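Side-chain contacts in probable benzoylformate decarboxylase (Rhodococcus jostii, PDB 7ORX), which binds thiamine diphosphate, together with a sodium ion, as a member of the thiamine diphosphate-dependent enzyme family: residues 9-12 against 13-17; 354-357 against 358-362; 483-486 against 487-490. All coordinates share one frame; numbering follows the deposited sequence.

Interaction 1: residues 9-12 against 13-17; sequences EVTY and ELLRA
L15 lays its CD1 methyl back across the preceding helical turn, where it meets two side chains at once: T11 CG2 at 4.0 Å from L15 CD1, and the Y12 ring, approached obliquely, with Y12 CD1 4.1 Å from the same methyl. Rotation about the first bond explains the overlap. With chi1 at -59°, L15 CG stands opposite its own carbonyl carbon and leans toward the start of the helix, and a nearly straight chi2 carries CD1 on in that direction. T11 runs alongside L15 and points the same way. Its methyl is the branch turned to the leucine, while OG1 swings back beside the main chain to bond V7 O, so the threonine shows one apolar and one polar side. Y12 slants over L15 and sends its ring off the helix, stacking on F34, meeting F42 edge-to-face and bonding F34 O through its hydroxyl.

Beneath these side chains the backbone bonds run from residue to residue four apart. L15 N reaches T11 O at 2.9 Å, and R16 N reaches Y12 O at 3.1 Å. On the polar flank E13 bends at chi2 and offers OE2 to R16 NH1 at 3.6 Å, a long salt bridge; R16 NE has a further acidic partner in D41, so the guanidinium is shared between two carboxylates. V10, T11 and L14 meet helix 138-149. This is an amphipathic helix, 7-17, leading into strand 22-25 of the parallel alpha/beta fold that forms the N-terminal thiamine diphosphate-binding domain.

Interaction 2: residues 354-357 against 358-362; sequences AGLD and PAQLF
L356 rests its CD1 methyl against the carboxamide of Q360, with L356 CD1 3.5 Å from Q360 NE2 and 4.0 Å from Q360 CD, the two side chains crossing at about a right angle. Q360 gets there by staying stretched: CG stands opposite the backbone N (chi1 -169°) and the chain beyond continues straight, so the amide is carried back past the beginning of the helix to the leucine. On the inner side L356 and L361 are both buried and both press on V524 of strand 520-525, with L361 also on L456 of the neighbouring strand 452-457. Directly between the two leucines the fit is slacker, since L356 CB and L361 CB are 4.5 Å apart.

The outer side is looser, and water can reach part of D357, P358, A359 and Q360. Here the chain turns from loop into helix 358-368 at D357, the N-cap residue. Its carbonyl O does the work: L361 N bonds D357 O at 3.0 Å, nearly straight, while Q360 N makes a weak bond to the same oxygen, also at 3.0 Å. P358 fills the first helical position with its ring and has no N-H to offer. The ring also touches A385 and T382, and the P358 side chain lies about 7 Å from bound thiamine diphosphate.

The D357 carboxylate does not cap the helix; OD1 instead bonds N527 ND2, while L356 pairs its backbone with R525 and N527. The chemistry therefore divides the aspartate's duties: its main-chain oxygen opens the helix, and its carboxylate ties the incoming loop to the chain just past strand 520-525.

Interaction 3: residues 483-486 against 487-490; sequences GIDF and VHLA
D485 turns its CG opposite the backbone N (chi1 -167°), and this swings the carboxylate forward over the first turn of helix 486-493. OD1 then accepts from V487 N, with V487 N 3.3 Å from D485 OD1. The donor stands 43° out of the carboxylate plane and its N-H points well off the oxygen, a bent bond. The other oxygen, D485 OD2, lies obliquely beside the H488 ring, nearest CD2, with carboxylate and ring planes 77° apart. The imidazole instead bonds ND1 to ND1 of H488 in the second subunit. E523 OE1 lies close to D485 OD1, which could raise the proton affinity of one of the two acids.

An apolar cluster sits on the other flank. I484 CG2 rides over one face of the F486 ring, near its rim, and also meets L489, with 4.1 Å between I484 CG2 and L489 CD1. The same leucine methyl approaches F486 obliquely, L489 CD1 lying 4.3 Å from F486 CD1. Backbone bonds follow, L489 N to D485 O at 3.1 Å and A490 N to F486 O at 2.8 Å. F486 plunges inward against I455 and L521, whereas I484 and L489 also pack on W442 and Y493 of the second subunit. These features define an aspartate N-cap, closed as an Asx turn, on a helix at the subunit interface of the C-terminal thiamine diphosphate-binding domain.

Along the chain the three contacts follow one another, each closing before the next opens. Interaction 1 lies within helix 7-17 in the N-terminal domain, its centre 49 Å from that of interaction 2 and 42 Å from that of interaction 3. The latter two are closer neighbours, with centres 20 Å apart and nearest atoms about 12 Å apart, and both begin helices, 358-368 and 486-493, that pack against strands 452-457 and 520-525 of one parallel sheet. Thus interactions 2 and 3 shape the same C-terminal layer near bound thiamine diphosphate, interaction 3 also reaching the second subunit, whereas interaction 1 belongs to a separate alpha/beta unit.

Interaction 1: residues 9-12 against 13-17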
ATOM      1  N   GLU C   9     -29.662 -11.746   3.028  1.00 78.92           N
ATOM      2  CA  GLU C   9     -30.282 -13.093   3.109  1.00 80.32           C
ATOM      3  C   GLU C   9     -29.318 -14.123   2.529  1.00 77.64           C
ATOM      4  O   GLU C   9     -29.210 -15.232   3.082  1.00 77.83           O
ATOM      5  CB  GLU C   9     -31.623 -13.119   2.392  1.00 84.99           C
ATOM      6  CG  GLU C   9     -32.663 -12.231   3.054  1.00 88.25           C
ATOM      7  CD  GLU C   9     -34.004 -12.116   2.334  1.00 93.51           C
ATOM      8  OE1 GLU C   9     -34.033 -12.022   1.065  1.00 95.15           O
ATOM      9  OE2 GLU C   9     -35.012 -12.059   3.046  1.00 97.72           O
ATOM     10  N   VAL C  10     -28.617 -13.765   1.463  1.00 75.33           N
ATOM     11  CA  VAL C  10     -27.732 -14.734   0.770  1.00 74.58           C
ATOM     12  C   VAL C  10     -26.456 -14.922   1.587  1.00 72.31           C
ATOM     13  O   VAL C  10     -25.949 -16.067   1.662  1.00 71.41           O
ATOM     14  CB  VAL C  10     -27.425 -14.284  -0.665  1.00 74.28           C
ATOM     15  CG1 VAL C  10     -26.428 -15.228  -1.312  1.00 73.97           C
ATOM     16  CG2 VAL C  10     -28.682 -14.207  -1.492  1.00 76.20           C
ATOM     17  N   THR C  11     -25.923 -13.822   2.120  1.00 71.91           N
ATOM     18  CA  THR C  11     -24.693 -13.812   2.956  1.00 70.43           C
ATOM     19  C   THR C  11     -24.900 -14.748   4.155  1.00 70.72           C
ATOM     20  O   THR C  11     -24.069 -15.636   4.327  1.00 68.85           O
ATOM     21  CB  THR C  11     -24.313 -12.392   3.381  1.00 70.13           C
ATOM     22  OG1 THR C  11     -24.059 -11.608   2.216  1.00 70.09           O
ATOM     23  CG2 THR C  11     -23.086 -12.361   4.272  1.00 68.87           C
ATOM     24  N   TYR C  12     -26.015 -14.601   4.884  1.00 73.66           N
ATOM     25  CA  TYR C  12     -26.384 -15.438   6.061  1.00 76.96           C
ATOM     26  C   TYR C  12     -26.598 -16.891   5.632  1.00 79.71           C
ATOM     27  O   TYR C  12     -26.110 -17.784   6.340  1.00 80.54           O
ATOM     28  CB  TYR C  12     -27.576 -14.860   6.816  1.00 78.68           C
ATOM     29  CG  TYR C  12     -27.195 -13.796   7.819  1.00 78.99           C
ATOM     30  CD1 TYR C  12     -26.370 -14.102   8.884  1.00 80.76           C
ATOM     31  CD2 TYR C  12     -27.642 -12.486   7.704  1.00 80.01           C
ATOM     32  CE1 TYR C  12     -25.998 -13.136   9.808  1.00 82.52           C
ATOM     33  CE2 TYR C  12     -27.298 -11.508   8.613  1.00 81.44           C
ATOM     34  CZ  TYR C  12     -26.469 -11.836   9.684  1.00 83.83           C
ATOM     35  OH  TYR C  12     -26.106 -10.913  10.635  1.00 84.52           O
ATOM     36  N   GLU C  13     -27.207 -17.149   4.479  1.00 82.92           N
ATOM     37  CA  GLU C  13     -27.412 -18.552   4.036  1.00 86.39           C
ATOM     38  C   GLU C  13     -26.037 -19.188   3.790  1.00 81.36           C
ATOM     39  O   GLU C  13     -25.868 -20.427   3.992  1.00 81.88           O
ATOM     40  CB  GLU C  13     -28.379 -18.596   2.842  1.00 93.88           C
ATOM     41  CG  GLU C  13     -28.613 -20.009   2.298  1.00102.46           C
ATOM     42  CD  GLU C  13     -29.950 -20.735   2.482  1.00111.39           C
ATOM     43  OE1 GLU C  13     -30.471 -21.288   1.455  1.00108.71           O
ATOM     44  OE2 GLU C  13     -30.422 -20.834   3.660  1.00118.49           O
ATOM     45  N   LEU C  14     -25.083 -18.356   3.389  1.00 76.27           N
ATOM     46  CA  LEU C  14     -23.736 -18.797   3.005  1.00 74.69           C
ATOM     47  C   LEU C  14     -22.917 -19.049   4.263  1.00 74.29           C
ATOM     48  O   LEU C  14     -22.291 -20.120   4.343  1.00 74.48           O
ATOM     49  CB  LEU C  14     -23.136 -17.710   2.119  1.00 73.85           C
ATOM     50  CG  LEU C  14     -21.654 -17.875   1.821  1.00 74.25           C
ATOM     51  CD1 LEU C  14     -21.406 -18.983   0.815  1.00 76.56           C
ATOM     52  CD2 LEU C  14     -21.050 -16.571   1.333  1.00 74.39           C
ATOM     53  N   LEU C  15     -22.911 -18.105   5.219  1.00 73.54           N
ATOM     54  CA  LEU C  15     -22.160 -18.273   6.482  1.00 71.89           C
ATOM     55  C   LEU C  15     -22.640 -19.560   7.156  1.00 74.35           C
ATOM     56  O   LEU C  15     -21.801 -20.266   7.684  1.00 73.53           O
ATOM     57  CB  LEU C  15     -22.381 -17.058   7.380  1.00 70.49           C
ATOM     58  CG  LEU C  15     -21.955 -15.727   6.778  1.00 68.95           C
ATOM     59  CD1 LEU C  15     -22.468 -14.571   7.590  1.00 68.38           C
ATOM     60  CD2 LEU C  15     -20.460 -15.631   6.638  1.00 67.92           C
ATOM     61  N   ARG C  16     -23.945 -19.853   7.136  1.00 78.48           N
ATOM     62  CA  ARG C  16     -24.515 -21.087   7.758  1.00 79.81           C
ATOM     63  C   ARG C  16     -23.958 -22.301   7.017  1.00 79.59           C
ATOM     64  O   ARG C  16     -23.593 -23.265   7.670  1.00 79.03           O
ATOM     65  CB  ARG C  16     -26.049 -21.148   7.743  1.00 82.93           C
ATOM     66  CG  ARG C  16     -26.579 -22.437   8.370  1.00 85.18           C
ATOM     67  CD  ARG C  16     -28.089 -22.685   8.394  1.00 87.32           C
ATOM     68  NE  ARG C  16     -28.818 -21.587   9.009  1.00 88.11           N
ATOM     69  CZ  ARG C  16     -29.364 -20.553   8.358  1.00 88.41           C
ATOM     70  NH1 ARG C  16     -29.290 -20.460   7.045  1.00 88.73           N
ATOM     71  NH2 ARG C  16     -30.003 -19.608   9.025  1.00 89.18           N
ATOM     72  N   ALA C  17     -23.954 -22.241   5.685  1.00 80.31           N
ATOM     73  CA  ALA C  17     -23.498 -23.323   4.786  1.00 80.00           C
ATOM     74  C   ALA C  17     -22.055 -23.695   5.138  1.00 80.15           C
ATOM     75  O   ALA C  17     -21.724 -24.878   5.086  1.00 80.38           O
ATOM     76  CB  ALA C  17     -23.605 -22.839   3.375  1.00 79.69           C
TER

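Interaction 2: residues 354-357 against 358-362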
ATOM      1  N   ALA C 354       8.136 -14.226  49.393  1.00120.95           N
ATOM      2  CA  ALA C 354       6.819 -13.831  49.938  1.00118.93           C
ATOM      3  C   ALA C 354       5.685 -14.566  49.194  1.00114.98           C
ATOM      4  O   ALA C 354       4.591 -14.695  49.794  1.00115.21           O
ATOM      5  CB  ALA C 354       6.664 -12.328  49.880  1.00119.62           C
ATOM      6  N   GLY C 355       5.920 -15.031  47.953  1.00108.56           N
ATOM      7  CA  GLY C 355       4.911 -15.717  47.114  1.00102.22           C
ATOM      8  C   GLY C 355       5.403 -17.059  46.581  1.00 97.72           C
ATOM      9  O   GLY C 355       6.296 -17.671  47.213  1.00 93.56           O
ATOM     10  N   LEU C 356       4.828 -17.499  45.454  1.00 93.85           N
ATOM     11  CA  LEU C 356       5.148 -18.776  44.764  1.00 91.90           C
ATOM     12  C   LEU C 356       6.217 -18.511  43.687  1.00 91.38           C
ATOM     13  O   LEU C 356       6.165 -17.481  43.026  1.00 86.93           O
ATOM     14  CB  LEU C 356       3.889 -19.320  44.089  1.00 92.70           C
ATOM     15  CG  LEU C 356       2.736 -19.848  44.939  1.00 92.13           C
ATOM     16  CD1 LEU C 356       2.851 -21.330  45.171  1.00 94.78           C
ATOM     17  CD2 LEU C 356       2.591 -19.122  46.237  1.00 93.62           C
ATOM     18  N   ASP C 357       7.144 -19.439  43.485  1.00 94.30           N
ATOM     19  CA  ASP C 357       8.006 -19.482  42.275  1.00 95.92           C
ATOM     20  C   ASP C 357       7.165 -20.091  41.176  1.00 91.39           C
ATOM     21  O   ASP C 357       6.360 -20.983  41.424  1.00 90.14           O
ATOM     22  CB  ASP C 357       9.285 -20.304  42.452  1.00102.39           C
ATOM     23  CG  ASP C 357      10.455 -19.498  43.005  1.00109.34           C
ATOM     24  OD1 ASP C 357      10.218 -18.612  43.885  1.00111.70           O
ATOM     25  OD2 ASP C 357      11.597 -19.737  42.544  1.00112.68           O
ATOM     26  N   PRO C 358       7.260 -19.562  39.944  1.00 89.16           N
ATOM     27  CA  PRO C 358       6.497 -20.137  38.832  1.00 85.63           C
ATOM     28  C   PRO C 358       6.642 -21.666  38.731  1.00 82.88           C
ATOM     29  O   PRO C 358       5.659 -22.306  38.514  1.00 79.86           O
ATOM     30  CB  PRO C 358       7.075 -19.368  37.640  1.00 85.68           C
ATOM     31  CG  PRO C 358       7.326 -18.002  38.227  1.00 88.56           C
ATOM     32  CD  PRO C 358       7.967 -18.321  39.583  1.00 89.96           C
ATOM     33  N   ALA C 359       7.829 -22.228  38.939  1.00 82.55           N
ATOM     34  CA  ALA C 359       8.060 -23.692  38.846  1.00 81.23           C
ATOM     35  C   ALA C 359       7.163 -24.414  39.853  1.00 81.95           C
ATOM     36  O   ALA C 359       6.641 -25.450  39.523  1.00 83.48           O
ATOM     37  CB  ALA C 359       9.517 -24.032  39.043  1.00 80.93           C
ATOM     38  N   GLN C 360       6.955 -23.863  41.035  1.00 84.41           N
ATOM     39  CA  GLN C 360       6.083 -24.498  42.060  1.00 85.05           C
ATOM     40  C   GLN C 360       4.624 -24.292  41.688  1.00 82.54           C
ATOM     41  O   GLN C 360       3.823 -25.219  41.877  1.00 81.69           O
ATOM     42  CB  GLN C 360       6.330 -23.933  43.456  1.00 87.16           C
ATOM     43  CG  GLN C 360       5.631 -24.761  44.521  1.00 89.07           C
ATOM     44  CD  GLN C 360       5.685 -24.106  45.880  1.00 92.57           C
ATOM     45  OE1 GLN C 360       5.464 -24.753  46.904  1.00 94.88           O
ATOM     46  NE2 GLN C 360       5.949 -22.805  45.899  1.00 92.60           N
ATOM     47  N   LEU C 361       4.275 -23.106  41.212  1.00 81.45           N
ATOM     48  CA  LEU C 361       2.885 -22.835  40.785  1.00 78.70           C
ATOM     49  C   LEU C 361       2.498 -23.829  39.696  1.00 76.61           C
ATOM     50  O   LEU C 361       1.403 -24.350  39.748  1.00 77.97           O
ATOM     51  CB  LEU C 361       2.753 -21.397  40.292  1.00 77.67           C
ATOM     52  CG  LEU C 361       1.354 -21.030  39.842  1.00 77.55           C
ATOM     53  CD1 LEU C 361       0.333 -21.286  40.933  1.00 77.91           C
ATOM     54  CD2 LEU C 361       1.292 -19.584  39.398  1.00 77.52           C
ATOM     55  N   PHE C 362       3.379 -24.106  38.747  1.00 74.76           N
ATOM     56  CA  PHE C 362       3.067 -25.020  37.627  1.00 73.68           C
ATOM     57  C   PHE C 362       2.980 -26.454  38.142  1.00 72.94           C
ATOM     58  O   PHE C 362       2.135 -27.217  37.684  1.00 73.87           O
ATOM     59  CB  PHE C 362       4.024 -24.809  36.455  1.00 74.05           C
ATOM     60  CG  PHE C 362       3.916 -23.459  35.786  1.00 74.53           C
ATOM     61  CD1 PHE C 362       2.722 -22.781  35.708  1.00 75.66           C
ATOM     62  CD2 PHE C 362       5.029 -22.851  35.242  1.00 75.82           C
ATOM     63  CE1 PHE C 362       2.650 -21.515  35.147  1.00 75.82           C
ATOM     64  CE2 PHE C 362       4.952 -21.602  34.657  1.00 75.98           C
ATOM     65  CZ  PHE C 362       3.755 -20.934  34.608  1.00 75.78           C
TER

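Interaction 3: residues 483-486 against 487-490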
ATOM      1  N   GLY C 483       0.618  -1.724  41.872  1.00 84.60           N
ATOM      2  CA  GLY C 483      -0.617  -1.020  42.279  1.00 85.32           C
ATOM      3  C   GLY C 483      -1.822  -1.416  41.439  1.00 85.55           C
ATOM      4  O   GLY C 483      -2.666  -0.520  41.206  1.00 85.98           O
ATOM      5  N   ILE C 484      -1.891  -2.685  40.980  1.00 84.01           N
ATOM      6  CA  ILE C 484      -3.043  -3.288  40.256  1.00 82.28           C
ATOM      7  C   ILE C 484      -3.624  -4.411  41.114  1.00 82.37           C
ATOM      8  O   ILE C 484      -2.883  -5.370  41.398  1.00 81.25           O
ATOM      9  CB  ILE C 484      -2.594  -3.854  38.902  1.00 82.36           C
ATOM     10  CG1 ILE C 484      -1.951  -2.767  38.039  1.00 83.26           C
ATOM     11  CG2 ILE C 484      -3.736  -4.589  38.184  1.00 80.20           C
ATOM     12  CD1 ILE C 484      -1.359  -3.313  36.747  1.00 84.10           C
ATOM     13  N   ASP C 485      -4.912  -4.339  41.448  1.00 83.68           N
ATOM     14  CA  ASP C 485      -5.639  -5.433  42.140  1.00 84.96           C
ATOM     15  C   ASP C 485      -6.537  -6.145  41.119  1.00 83.97           C
ATOM     16  O   ASP C 485      -7.613  -5.614  40.826  1.00 84.77           O
ATOM     17  CB  ASP C 485      -6.446  -4.893  43.318  1.00 88.35           C
ATOM     18  CG  ASP C 485      -6.978  -5.971  44.264  1.00 91.56           C
ATOM     19  OD1 ASP C 485      -6.867  -7.154  43.905  1.00 89.77           O
ATOM     20  OD2 ASP C 485      -7.482  -5.630  45.383  1.00 96.31           O
ATOM     21  N   PHE C 486      -6.138  -7.325  40.642  1.00 82.17           N
ATOM     22  CA  PHE C 486      -6.873  -8.127  39.623  1.00 80.67           C
ATOM     23  C   PHE C 486      -8.179  -8.667  40.190  1.00 79.91           C
ATOM     24  O   PHE C 486      -9.086  -8.923  39.417  1.00 80.61           O
ATOM     25  CB  PHE C 486      -5.999  -9.260  39.086  1.00 80.19           C
ATOM     26  CG  PHE C 486      -4.890  -8.697  38.247  1.00 81.02           C
ATOM     27  CD1 PHE C 486      -5.105  -8.392  36.916  1.00 79.88           C
ATOM     28  CD2 PHE C 486      -3.680  -8.343  38.819  1.00 81.69           C
ATOM     29  CE1 PHE C 486      -4.103  -7.825  36.155  1.00 80.13           C
ATOM     30  CE2 PHE C 486      -2.684  -7.760  38.063  1.00 81.96           C
ATOM     31  CZ  PHE C 486      -2.901  -7.501  36.727  1.00 80.67           C
ATOM     32  N   VAL C 487      -8.282  -8.833  41.494  1.00 79.89           N
ATOM     33  CA  VAL C 487      -9.562  -9.233  42.139  1.00 79.88           C
ATOM     34  C   VAL C 487     -10.563  -8.102  41.916  1.00 80.50           C
ATOM     35  O   VAL C 487     -11.653  -8.401  41.485  1.00 81.22           O
ATOM     36  CB  VAL C 487      -9.392  -9.584  43.630  1.00 79.31           C
ATOM     37  CG1 VAL C 487     -10.729  -9.796  44.314  1.00 78.64           C
ATOM     38  CG2 VAL C 487      -8.492 -10.810  43.783  1.00 79.93           C
ATOM     39  N   HIS C 488     -10.184  -6.855  42.165  1.00 81.97           N
ATOM     40  CA  HIS C 488     -11.042  -5.664  41.937  1.00 82.62           C
ATOM     41  C   HIS C 488     -11.397  -5.592  40.450  1.00 80.03           C
ATOM     42  O   HIS C 488     -12.550  -5.287  40.136  1.00 79.43           O
ATOM     43  CB  HIS C 488     -10.362  -4.367  42.429  1.00 85.06           C
ATOM     44  CG  HIS C 488     -10.645  -4.041  43.851  1.00 88.15           C
ATOM     45  ND1 HIS C 488     -11.941  -4.027  44.332  1.00 90.19           N
ATOM     46  CD2 HIS C 488      -9.833  -3.700  44.886  1.00 91.05           C
ATOM     47  CE1 HIS C 488     -11.916  -3.712  45.627  1.00 92.50           C
ATOM     48  NE2 HIS C 488     -10.623  -3.545  45.995  1.00 91.94           N
ATOM     49  N   LEU C 489     -10.453  -5.873  39.561  1.00 78.69           N
ATOM     50  CA  LEU C 489     -10.741  -5.805  38.112  1.00 78.31           C
ATOM     51  C   LEU C 489     -11.740  -6.899  37.752  1.00 77.53           C
ATOM     52  O   LEU C 489     -12.745  -6.574  37.131  1.00 79.17           O
ATOM     53  CB  LEU C 489      -9.443  -5.926  37.326  1.00 78.18           C
ATOM     54  CG  LEU C 489      -8.502  -4.728  37.428  1.00 79.07           C
ATOM     55  CD1 LEU C 489      -7.445  -4.830  36.340  1.00 80.93           C
ATOM     56  CD2 LEU C 489      -9.231  -3.411  37.260  1.00 79.29           C
ATOM     57  N   ALA C 490     -11.520  -8.125  38.200  1.00 77.40           N
ATOM     58  CA  ALA C 490     -12.439  -9.262  37.952  1.00 78.64           C
ATOM     59  C   ALA C 490     -13.850  -8.909  38.417  1.00 80.20           C
ATOM     60  O   ALA C 490     -14.800  -9.139  37.687  1.00 81.17           O
ATOM     61  CB  ALA C 490     -11.946 -10.508  38.643  1.00 78.21           C
TER